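Glutathione S-transferase omega-like 2 (Saccharomyces cerevisiae, PDB 5LKB) uses glutathione to reduce dehydroascorbate, beta-hydroxyethyl disulfide and dimethylarsinic acid, and reacts with glutathionyl-(hydro)quinones. Local coordinates at residues His71-Leu82 and Ile119-Met127; His97-Arg106 and Phe126-Pro134. All coordinates share one frame; numbering follows the deposited sequence.

Interaction 1: His71-Leu82 and Ile119-Met127; sequences HWHLDEKGWRFL and IKNDSQRFM
Ser123 O is gripped by two donors, His71 NE2 at 2.8 Å and a water that also accepts from Arg80 NH1. The histidine bond lies almost in the ring plane and is fairly straight, with 153° at the hydrogen. On the far side of the same imidazole, His71 ND1 accepts the backbone N of His73, which fixes the ring's rotation.

Arg80 bridges the two loops. Its chain leaves between the backbone N and carbonyl carbon (chi1 74°) and then runs extended, bringing NH1 within 2.9 Å of Asn121 O, in the carbonyl plane, and NH2 within 3.0 Å of His73 ND1. Asp75 OD2 makes a salt bridge to Arg80 NH2 at 3.5 Å, which would partly offset the positive charge. Asn121 lies within the type I turn Lys120-Ser123, closed by Ser123 N to Lys120 O. Its side chain lies flat on His73, the amide plane 15° from the ring and CB 3.7 Å above the ring centroid, while OD1 bonds to Arg348.

Trp72 lies beside the turn, its indole offering Ile119 a wide apolar surface (CZ2 to Ile119 CG2 3.6 Å) and Asp129 an N-H. Branched Leu82 packs at the other end with both methyls: CD2 rests on Gln124 CG at 3.7 Å, CD1 on the Gln124 backbone, and CB faces the edge of Phe126.

Each imidazole uses ND1 as an acceptor, and Arg80 NH1 lies over one face of His71, so both histidines are probably neutral here, His71 with its proton on NE2.

Interaction 2: His97-Arg106 and Phe126-Pro134; sequences HWHDVAGGIR and FMVDATNEP
Arg106 and Met127 join the two segments through their backbones, just beyond a type I' turn that spans Ala102-Ile105 within the thioredoxin-like N-terminal domain. Arg106 N donates to Met127 O at 2.8 Å, and the same oxygen receives a CA-H...O contact from Ile105 CA. A water adds a second polar link, accepting from Arg106 NH2 and donating to Phe126 O.

In the loop that follows helix 95-98, Asp100 sets up the turn. Its OD2 takes Ala102 N, making an Asx turn, and also Gly104 N, the two donors arriving from opposite faces of the carboxylate. Glycine suits positions 103 and 104, both of which have positive phi, and at Gly104 a CB would run into Met127 CE.

Van der Waals packing sets apolar side chains against each other and against backbone carbonyls, with Met127 at its centre. Bends at chi2 and chi3 (-51° and -55°) curl the thioether back, so that Met127 CE lies 3.4 Å from Gly103 O; a flexible, unbranched chain can fold in this way. Ile105 reaches in beside it: CD1 meets Thr131 CG2 at 3.8 Å, and CG2 lies against Val128 O. Thr131 serves both sides, its methyl facing this patch while OG1 donates to Asn132 O and accepts from Val69 N of the neighbouring strand. Farther along, the indole of Trp98 packs against Pro134, Trp98 CZ2 3.9 Å from Pro134 CB.

Contacts with flat groups complete the interface. Val128 CG2 lies over the Arg106 guanidinium, 3.6 Å from NH1, and Met127 CE sits over one face of His97, 3.9 Å from the ring centroid and 22° off its normal.

Overall arrangement
Interactions 1 and 2 lie side by side, their centres 13 Å apart, and share Phe126 and Met127, where segment 119-127 runs into 126-134. Their segments alternate along the chain. Asp129 ties them together: OD2 is 2.6 Å from Ser123 OG and OD1 is 2.8 Å from Trp72 NE1, both probable hydrogen bonds. Leu82 and Thr131 add a backbone bond between the contacts. Segment 71-82 carries the glutathione-binding Trp79, which takes no part in the contact with 119-127, and the Trp72 side chain is about 9 Å from that of the nucleophile Cys46. Interaction 2 lies farther from the glutathione site, its Ala130 side chain about 9 Å from that of Trp79.

Interaction 1: His71-Leu82 and Ile119-Met127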
loop_
_atom_site.group_PDB
_atom_site.type_symbol
_atom_site.label_atom_id
_atom_site.label_comp_id
_atom_site.label_asym_id
_atom_site.label_seq_id
_atom_site.Cartn_x
_atom_site.Cartn_y
_atom_site.Cartn_z
ATOM N N HIS A 71 -3.861 -16.173 -19.834
ATOM C CA HIS A 71 -3.724 -14.722 -19.726
ATOM C C HIS A 71 -3.809 -14.332 -18.268
ATOM O O HIS A 71 -4.509 -14.956 -17.468
ATOM C CB HIS A 71 -4.832 -14.051 -20.514
ATOM C CG HIS A 71 -4.553 -12.646 -20.927
ATOM N ND1 HIS A 71 -4.608 -11.595 -20.049
ATOM C CD2 HIS A 71 -4.265 -12.116 -22.140
ATOM C CE1 HIS A 71 -4.369 -10.471 -20.709
ATOM N NE2 HIS A 71 -4.166 -10.762 -21.987
ATOM N N TRP A 72 -3.070 -13.265 -17.915
ATOM C CA TRP A 72 -3.130 -12.730 -16.556
ATOM C C TRP A 72 -4.451 -12.053 -16.225
ATOM O O TRP A 72 -4.788 -11.956 -15.041
ATOM C CB TRP A 72 -1.945 -11.776 -16.289
ATOM C CG TRP A 72 -1.753 -10.743 -17.394
ATOM C CD1 TRP A 72 -0.853 -10.835 -18.411
ATOM C CD2 TRP A 72 -2.501 -9.543 -17.618
ATOM N NE1 TRP A 72 -0.991 -9.757 -19.267
ATOM C CE2 TRP A 72 -1.989 -8.956 -18.800
ATOM C CE3 TRP A 72 -3.564 -8.907 -16.953
ATOM C CZ2 TRP A 72 -2.471 -7.756 -19.298
ATOM C CZ3 TRP A 72 -4.033 -7.695 -17.470
ATOM C CH2 TRP A 72 -3.491 -7.155 -18.629
ATOM N N HIS A 73 -5.234 -11.639 -17.215
ATOM C CA HIS A 73 -6.494 -10.970 -16.959
ATOM C C HIS A 73 -7.619 -11.993 -16.724
ATOM O O HIS A 73 -7.950 -12.795 -17.620
ATOM C CB HIS A 73 -6.891 -9.989 -18.057
ATOM C CG HIS A 73 -8.138 -9.238 -17.738
ATOM N ND1 HIS A 73 -9.269 -9.278 -18.532
ATOM C CD2 HIS A 73 -8.443 -8.427 -16.696
ATOM C CE1 HIS A 73 -10.200 -8.505 -17.999
ATOM N NE2 HIS A 73 -9.731 -7.994 -16.871
ATOM N N LEU A 74 -8.262 -11.925 -15.554
ATOM C CA LEU A 74 -9.329 -12.854 -15.202
ATOM C C LEU A 74 -10.673 -12.130 -15.230
ATOM O O LEU A 74 -10.992 -11.338 -14.337
ATOM C CB LEU A 74 -9.026 -13.501 -13.858
ATOM C CG LEU A 74 -10.087 -14.459 -13.306
ATOM C CD1 LEU A 74 -10.320 -15.684 -14.203
ATOM C CD2 LEU A 74 -9.628 -14.975 -11.984
ATOM N N ASP A 75 -11.482 -12.378 -16.304
ATOM C CA ASP A 75 -12.802 -11.782 -16.451
ATOM C C ASP A 75 -13.895 -12.740 -15.961
ATOM O O ASP A 75 -13.600 -13.798 -15.395
ATOM C CB ASP A 75 -12.996 -11.265 -17.884
ATOM C CG ASP A 75 -13.176 -12.365 -18.934
ATOM O OD1 ASP A 75 -13.539 -13.501 -18.565
ATOM O OD2 ASP A 75 -12.923 -12.058 -20.125
ATOM N N GLU A 76 -15.165 -12.347 -16.143
ATOM C CA GLU A 76 -16.275 -13.135 -15.605
ATOM C C GLU A 76 -16.367 -14.517 -16.222
ATOM O O GLU A 76 -16.923 -15.432 -15.590
ATOM C CB GLU A 76 -17.613 -12.420 -15.825
ATOM N N LYS A 77 -15.891 -14.700 -17.444
ATOM C CA LYS A 77 -15.897 -16.045 -18.051
ATOM C C LYS A 77 -14.659 -16.903 -17.726
ATOM O O LYS A 77 -14.480 -17.980 -18.311
ATOM C CB LYS A 77 -16.129 -15.920 -19.555
ATOM C CG LYS A 77 -17.522 -15.404 -19.906
ATOM C CD LYS A 77 -17.744 -15.353 -21.400
ATOM C CE LYS A 77 -19.100 -14.758 -21.761
ATOM N NZ LYS A 77 -19.303 -13.384 -21.186
ATOM N N GLY A 78 -13.773 -16.449 -16.823
ATOM C CA GLY A 78 -12.699 -17.282 -16.326
ATOM C C GLY A 78 -11.400 -17.162 -17.099
ATOM O O GLY A 78 -11.298 -16.503 -18.125
ATOM N N TRP A 79 -10.398 -17.913 -16.649
ATOM C CA TRP A 79 -9.089 -17.818 -17.291
ATOM C C TRP A 79 -9.206 -18.170 -18.763
ATOM O O TRP A 79 -9.993 -19.056 -19.154
ATOM C CB TRP A 79 -8.096 -18.765 -16.643
ATOM C CG TRP A 79 -7.815 -18.603 -15.172
ATOM C CD1 TRP A 79 -8.283 -19.361 -14.149
ATOM C CD2 TRP A 79 -6.983 -17.588 -14.554
ATOM N NE1 TRP A 79 -7.774 -18.954 -12.957
ATOM C CE2 TRP A 79 -6.940 -17.881 -13.184
ATOM C CE3 TRP A 79 -6.216 -16.525 -15.048
ATOM C CZ2 TRP A 79 -6.212 -17.131 -12.280
ATOM C CZ3 TRP A 79 -5.435 -15.794 -14.152
ATOM C CH2 TRP A 79 -5.446 -16.088 -12.782
ATOM N N ARG A 80 -8.360 -17.544 -19.571
ATOM C CA ARG A 80 -8.435 -17.598 -21.019
ATOM C C ARG A 80 -7.055 -17.735 -21.640
ATOM O O ARG A 80 -6.010 -17.454 -21.034
ATOM C CB ARG A 80 -9.239 -16.430 -21.615
ATOM C CG ARG A 80 -8.532 -15.102 -21.603
ATOM C CD ARG A 80 -9.451 -13.995 -22.097
ATOM N NE ARG A 80 -8.653 -12.752 -22.266
ATOM C CZ ARG A 80 -8.686 -11.678 -21.470
ATOM N NH1 ARG A 80 -7.880 -10.660 -21.758
ATOM N NH2 ARG A 80 -9.514 -11.577 -20.429
ATOM N N PHE A 81 -7.046 -18.229 -22.881
ATOM C CA PHE A 81 -5.853 -18.365 -23.685
ATOM C C PHE A 81 -5.885 -17.401 -24.875
ATOM O O PHE A 81 -6.953 -16.908 -25.267
ATOM C CB PHE A 81 -5.792 -19.796 -24.252
ATOM C CG PHE A 81 -5.723 -20.861 -23.207
ATOM C CD1 PHE A 81 -4.493 -21.228 -22.711
ATOM C CD2 PHE A 81 -6.866 -21.520 -22.759
ATOM C CE1 PHE A 81 -4.401 -22.243 -21.757
ATOM C CE2 PHE A 81 -6.786 -22.520 -21.787
ATOM C CZ PHE A 81 -5.545 -22.904 -21.304
ATOM N N LEU A 82 -4.704 -17.158 -25.457
ATOM C CA LEU A 82 -4.600 -16.434 -26.720
ATOM C C LEU A 82 -4.594 -17.417 -27.883
ATOM O O LEU A 82 -4.085 -18.523 -27.764
ATOM C CB LEU A 82 -3.303 -15.632 -26.787
ATOM C CG LEU A 82 -3.332 -14.279 -26.065
ATOM C CD1 LEU A 82 -1.953 -13.560 -26.248
ATOM C CD2 LEU A 82 -4.450 -13.387 -26.533
ATOM N N ILE A 119 -0.494 -1.234 -21.405
ATOM C CA ILE A 119 -0.971 -2.612 -21.511
ATOM C C ILE A 119 -2.437 -2.609 -21.109
ATOM O O ILE A 119 -2.764 -2.376 -19.942
ATOM C CB ILE A 119 -0.166 -3.533 -20.591
ATOM C CG1 ILE A 119 1.316 -3.464 -20.943
ATOM C CG2 ILE A 119 -0.729 -4.947 -20.716
ATOM C CD1 ILE A 119 2.207 -4.107 -19.995
ATOM N N LYS A 120 -3.327 -2.885 -22.056
ATOM C CA LYS A 120 -4.748 -2.927 -21.747
ATOM C C LYS A 120 -5.126 -4.367 -21.338
ATOM O O LYS A 120 -4.378 -5.318 -21.584
ATOM C CB LYS A 120 -5.585 -2.507 -22.956
ATOM C CG LYS A 120 -5.302 -1.167 -23.596
ATOM C CD LYS A 120 -5.493 -0.077 -22.641
ATOM C CE LYS A 120 -5.169 1.289 -23.312
ATOM N NZ LYS A 120 -4.792 2.381 -22.323
ATOM N N ASN A 121 -6.301 -4.501 -20.726
ATOM C CA ASN A 121 -6.802 -5.802 -20.240
ATOM C C ASN A 121 -7.093 -6.745 -21.375
ATOM O O ASN A 121 -7.112 -7.963 -21.149
ATOM C CB ASN A 121 -8.047 -5.648 -19.386
ATOM C CG ASN A 121 -7.762 -4.922 -18.104
ATOM O OD1 ASN A 121 -6.594 -4.794 -17.734
ATOM N ND2 ASN A 121 -8.788 -4.408 -17.447
ATOM N N ASP A 122 -7.271 -6.230 -22.588
ATOM C CA ASP A 122 -7.423 -7.095 -23.750
ATOM C C ASP A 122 -6.114 -7.275 -24.530
ATOM O O ASP A 122 -6.126 -7.686 -25.702
ATOM C CB ASP A 122 -8.585 -6.627 -24.624
ATOM C CG ASP A 122 -8.359 -5.298 -25.223
ATOM O OD1 ASP A 122 -7.260 -4.707 -24.983
ATOM O OD2 ASP A 122 -9.300 -4.812 -25.915
ATOM N N SER A 123 -4.976 -7.038 -23.883
ATOM C CA SER A 123 -3.683 -7.162 -24.541
ATOM C C SER A 123 -3.511 -8.568 -25.111
ATOM O O SER A 123 -3.889 -9.568 -24.465
ATOM C CB SER A 123 -2.564 -6.851 -23.546
ATOM O OG SER A 123 -1.292 -6.867 -24.165
ATOM N N GLN A 124 -2.913 -8.654 -26.317
ATOM C CA GLN A 124 -2.813 -9.914 -27.058
ATOM C C GLN A 124 -1.397 -10.176 -27.549
ATOM O O GLN A 124 -1.176 -10.586 -28.698
ATOM C CB GLN A 124 -3.829 -9.929 -28.206
ATOM C CG GLN A 124 -5.277 -9.999 -27.715
ATOM C CD GLN A 124 -6.309 -10.128 -28.825
ATOM O OE1 GLN A 124 -6.038 -10.671 -29.898
ATOM N NE2 GLN A 124 -7.519 -9.654 -28.551
ATOM N N ARG A 125 -0.399 -9.979 -26.678
ATOM C CA ARG A 125 0.999 -10.155 -27.045
ATOM C C ARG A 125 1.376 -11.628 -26.925
ATOM O O ARG A 125 1.537 -12.151 -25.829
ATOM C CB ARG A 125 1.871 -9.287 -26.153
ATOM C CG ARG A 125 1.623 -7.772 -26.373
ATOM C CD ARG A 125 2.431 -6.988 -25.385
ATOM N NE ARG A 125 2.023 -7.296 -24.025
ATOM C CZ ARG A 125 2.679 -6.885 -22.936
ATOM N NH1 ARG A 125 3.784 -6.137 -23.027
ATOM N NH2 ARG A 125 2.208 -7.211 -21.755
ATOM N N PHE A 126 1.450 -12.338 -28.049
ATOM C CA PHE A 126 1.648 -13.770 -27.962
ATOM C C PHE A 126 2.997 -14.102 -27.331
ATOM O O PHE A 126 4.031 -13.525 -27.670
ATOM C CB PHE A 126 1.504 -14.409 -29.341
ATOM C CG PHE A 126 1.373 -15.910 -29.298
ATOM C CD1 PHE A 126 0.233 -16.495 -28.770
ATOM C CD2 PHE A 126 2.391 -16.708 -29.753
ATOM C CE1 PHE A 126 0.103 -17.930 -28.735
ATOM C CE2 PHE A 126 2.275 -18.100 -29.714
ATOM C CZ PHE A 126 1.128 -18.697 -29.199
ATOM N N MET A 127 2.986 -15.085 -26.418
ATOM C CA MET A 127 4.140 -15.500 -25.625
ATOM C C MET A 127 4.585 -14.459 -24.606
ATOM O O MET A 127 5.651 -14.603 -24.026
ATOM C CB MET A 127 5.303 -15.993 -26.487
ATOM C CG MET A 127 4.900 -17.150 -27.418
ATOM S SD MET A 127 4.040 -18.567 -26.639
ATOM C CE MET A 127 5.251 -18.900 -25.446
HETATM O O HOH W 1 -6.606 -10.695 -24.414
#

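Interaction 2: His97-Arg106 and Phe126-Pro134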
loop_
_atom_site.group_PDB
_atom_site.type_symbol
_atom_site.label_atom_id
_atom_site.label_comp_id
_atom_site.label_asym_id
_atom_site.label_seq_id
_atom_site.Cartn_x
_atom_site.Cartn_y
_atom_site.Cartn_z
ATOM N N HIS A 97 8.976 -23.892 -26.110
ATOM C CA HIS A 97 7.978 -23.222 -25.269
ATOM C C HIS A 97 7.278 -24.202 -24.342
ATOM O O HIS A 97 7.236 -24.002 -23.129
ATOM C CB HIS A 97 6.951 -22.551 -26.153
ATOM C CG HIS A 97 7.528 -21.454 -26.992
ATOM N ND1 HIS A 97 6.856 -20.897 -28.055
ATOM C CD2 HIS A 97 8.738 -20.840 -26.939
ATOM C CE1 HIS A 97 7.611 -19.948 -28.594
ATOM N NE2 HIS A 97 8.760 -19.907 -27.948
ATOM N N TRP A 98 6.721 -25.285 -24.902
ATOM C CA TRP A 98 5.982 -26.235 -24.092
ATOM C C TRP A 98 6.843 -26.856 -23.011
ATOM O O TRP A 98 6.329 -27.242 -21.947
ATOM C CB TRP A 98 5.482 -27.349 -24.994
ATOM C CG TRP A 98 4.580 -26.933 -26.055
ATOM C CD1 TRP A 98 3.849 -25.806 -26.118
ATOM C CD2 TRP A 98 4.272 -27.680 -27.235
ATOM N NE1 TRP A 98 3.109 -25.764 -27.265
ATOM C CE2 TRP A 98 3.350 -26.930 -27.970
ATOM C CE3 TRP A 98 4.722 -28.907 -27.747
ATOM C CZ2 TRP A 98 2.843 -27.356 -29.192
ATOM C CZ3 TRP A 98 4.200 -29.347 -28.948
ATOM C CH2 TRP A 98 3.289 -28.567 -29.668
ATOM N N HIS A 99 8.142 -26.992 -23.254
ATOM C CA HIS A 99 9.065 -27.615 -22.334
ATOM C C HIS A 99 9.913 -26.623 -21.562
ATOM O O HIS A 99 10.872 -27.018 -20.898
ATOM C CB HIS A 99 9.935 -28.634 -23.081
ATOM C CG HIS A 99 9.151 -29.795 -23.601
ATOM N ND1 HIS A 99 9.672 -30.730 -24.462
ATOM C CD2 HIS A 99 7.869 -30.166 -23.369
ATOM C CE1 HIS A 99 8.743 -31.631 -24.736
ATOM N NE2 HIS A 99 7.631 -31.303 -24.101
ATOM N N ASP A 100 9.545 -25.335 -21.601
ATOM C CA ASP A 100 10.227 -24.289 -20.851
ATOM C C ASP A 100 9.640 -24.255 -19.442
ATOM O O ASP A 100 8.501 -24.671 -19.229
ATOM C CB ASP A 100 9.998 -22.940 -21.549
ATOM C CG ASP A 100 10.478 -21.715 -20.729
ATOM O OD1 ASP A 100 11.723 -21.525 -20.694
ATOM O OD2 ASP A 100 9.642 -20.911 -20.215
ATOM N N VAL A 101 10.455 -23.794 -18.476
ATOM C CA VAL A 101 10.010 -23.699 -17.069
ATOM C C VAL A 101 8.764 -22.852 -16.879
ATOM O O VAL A 101 8.012 -23.066 -15.925
ATOM C CB VAL A 101 11.126 -23.199 -16.126
ATOM C CG1 VAL A 101 12.274 -24.175 -16.058
ATOM C CG2 VAL A 101 11.590 -21.821 -16.561
ATOM N N ALA A 102 8.547 -21.860 -17.725
ATOM C CA ALA A 102 7.398 -20.967 -17.672
ATOM C C ALA A 102 6.567 -21.002 -18.952
ATOM O O ALA A 102 5.905 -20.042 -19.305
ATOM C CB ALA A 102 7.874 -19.554 -17.322
ATOM N N GLY A 103 6.529 -22.171 -19.624
ATOM C CA GLY A 103 5.697 -22.265 -20.816
ATOM C C GLY A 103 6.136 -21.440 -22.009
ATOM O O GLY A 103 5.347 -21.263 -22.948
ATOM N N GLY A 104 7.316 -20.848 -21.943
ATOM C CA GLY A 104 7.820 -19.953 -22.988
ATOM C C GLY A 104 7.487 -18.487 -22.801
ATOM O O GLY A 104 7.883 -17.665 -23.653
ATOM N N ILE A 105 6.750 -18.127 -21.747
ATOM C CA ILE A 105 6.387 -16.727 -21.540
ATOM C C ILE A 105 7.649 -15.900 -21.365
ATOM O O ILE A 105 8.508 -16.214 -20.536
ATOM C CB ILE A 105 5.468 -16.581 -20.324
ATOM C CG1 ILE A 105 4.102 -17.246 -20.566
ATOM C CG2 ILE A 105 5.342 -15.082 -19.927
ATOM C CD1 ILE A 105 3.270 -16.636 -21.644
ATOM N N ARG A 106 7.736 -14.805 -22.110
ATOM C CA ARG A 106 8.921 -13.949 -22.062
ATOM C C ARG A 106 8.694 -12.848 -20.999
ATOM O O ARG A 106 9.442 -12.846 -20.039
ATOM C CB ARG A 106 9.210 -13.336 -23.443
ATOM C CG ARG A 106 9.524 -14.343 -24.523
ATOM C CD ARG A 106 10.067 -13.661 -25.839
ATOM N NE ARG A 106 9.079 -13.686 -26.934
ATOM C CZ ARG A 106 8.406 -12.627 -27.370
ATOM N NH1 ARG A 106 8.596 -11.426 -26.847
ATOM N NH2 ARG A 106 7.542 -12.775 -28.354
ATOM N N PHE A 126 1.450 -12.338 -28.049
ATOM C CA PHE A 126 1.648 -13.770 -27.962
ATOM C C PHE A 126 2.997 -14.102 -27.331
ATOM O O PHE A 126 4.031 -13.525 -27.670
ATOM C CB PHE A 126 1.504 -14.409 -29.341
ATOM C CG PHE A 126 1.373 -15.910 -29.298
ATOM C CD1 PHE A 126 0.233 -16.495 -28.770
ATOM C CD2 PHE A 126 2.391 -16.708 -29.753
ATOM C CE1 PHE A 126 0.103 -17.930 -28.735
ATOM C CE2 PHE A 126 2.275 -18.100 -29.714
ATOM C CZ PHE A 126 1.128 -18.697 -29.199
ATOM N N MET A 127 2.986 -15.085 -26.418
ATOM C CA MET A 127 4.140 -15.500 -25.625
ATOM C C MET A 127 4.585 -14.459 -24.606
ATOM O O MET A 127 5.651 -14.603 -24.026
ATOM C CB MET A 127 5.303 -15.993 -26.487
ATOM C CG MET A 127 4.900 -17.150 -27.418
ATOM S SD MET A 127 4.040 -18.567 -26.639
ATOM C CE MET A 127 5.251 -18.900 -25.446
ATOM N N VAL A 128 3.773 -13.434 -24.367
ATOM C CA VAL A 128 4.077 -12.391 -23.376
ATOM C C VAL A 128 2.919 -12.339 -22.379
ATOM O O VAL A 128 3.145 -12.590 -21.184
ATOM C CB VAL A 128 4.346 -11.023 -24.022
ATOM C CG1 VAL A 128 4.576 -9.999 -22.929
ATOM C CG2 VAL A 128 5.540 -11.107 -24.929
ATOM N N ASP A 129 1.691 -12.059 -22.851
ATOM C CA ASP A 129 0.509 -12.067 -21.998
ATOM C C ASP A 129 -0.010 -13.476 -21.713
ATOM O O ASP A 129 -0.660 -13.679 -20.690
ATOM C CB ASP A 129 -0.587 -11.237 -22.634
ATOM C CG ASP A 129 -0.195 -9.776 -22.768
ATOM O OD1 ASP A 129 0.186 -9.170 -21.727
ATOM O OD2 ASP A 129 -0.340 -9.242 -23.897
ATOM N N ALA A 130 0.207 -14.437 -22.627
ATOM C CA ALA A 130 -0.411 -15.761 -22.547
ATOM C C ALA A 130 0.159 -16.593 -23.670
ATOM O O ALA A 130 0.807 -16.075 -24.592
ATOM C CB ALA A 130 -1.916 -15.683 -22.698
ATOM N N THR A 131 -0.024 -17.914 -23.527
ATOM C CA THR A 131 0.132 -18.807 -24.666
ATOM C C THR A 131 -1.242 -19.218 -25.160
ATOM O O THR A 131 -2.280 -18.862 -24.619
ATOM C CB THR A 131 0.957 -20.060 -24.301
ATOM O OG1 THR A 131 0.150 -20.960 -23.513
ATOM C CG2 THR A 131 2.154 -19.752 -23.472
ATOM N N ASN A 132 -1.212 -20.045 -26.205
ATOM C CA ASN A 132 -2.401 -20.714 -26.674
ATOM C C ASN A 132 -2.620 -21.974 -25.848
ATOM O O ASN A 132 -1.760 -22.414 -25.077
ATOM C CB ASN A 132 -2.261 -21.032 -28.163
ATOM C CG ASN A 132 -1.126 -22.001 -28.464
ATOM O OD1 ASN A 132 -0.074 -22.001 -27.821
ATOM N ND2 ASN A 132 -1.313 -22.823 -29.503
ATOM N N GLU A 133 -3.805 -22.569 -26.036
ATOM C CA GLU A 133 -4.088 -23.921 -25.579
ATOM C C GLU A 133 -3.757 -24.815 -26.784
ATOM O O GLU A 133 -4.519 -24.811 -27.761
ATOM C CB GLU A 133 -5.563 -24.018 -25.152
ATOM C CG GLU A 133 -5.943 -25.307 -24.408
ATOM C CD GLU A 133 -5.775 -26.517 -25.325
ATOM O OE1 GLU A 133 -6.635 -26.628 -26.237
ATOM O OE2 GLU A 133 -4.791 -27.266 -25.157
ATOM N N PRO A 134 -2.622 -25.515 -26.781
ATOM C CA PRO A 134 -2.092 -26.093 -28.033
ATOM C C PRO A 134 -2.685 -27.430 -28.455
ATOM O O PRO A 134 -2.420 -27.827 -29.591
ATOM C CB PRO A 134 -0.596 -26.250 -27.731
ATOM C CG PRO A 134 -0.580 -26.573 -26.240
ATOM C CD PRO A 134 -1.738 -25.812 -25.629
HETATM O O HOH W 2 1.885 -23.293 -28.663
HETATM O O HOH W 3 5.869 -14.756 -29.700
#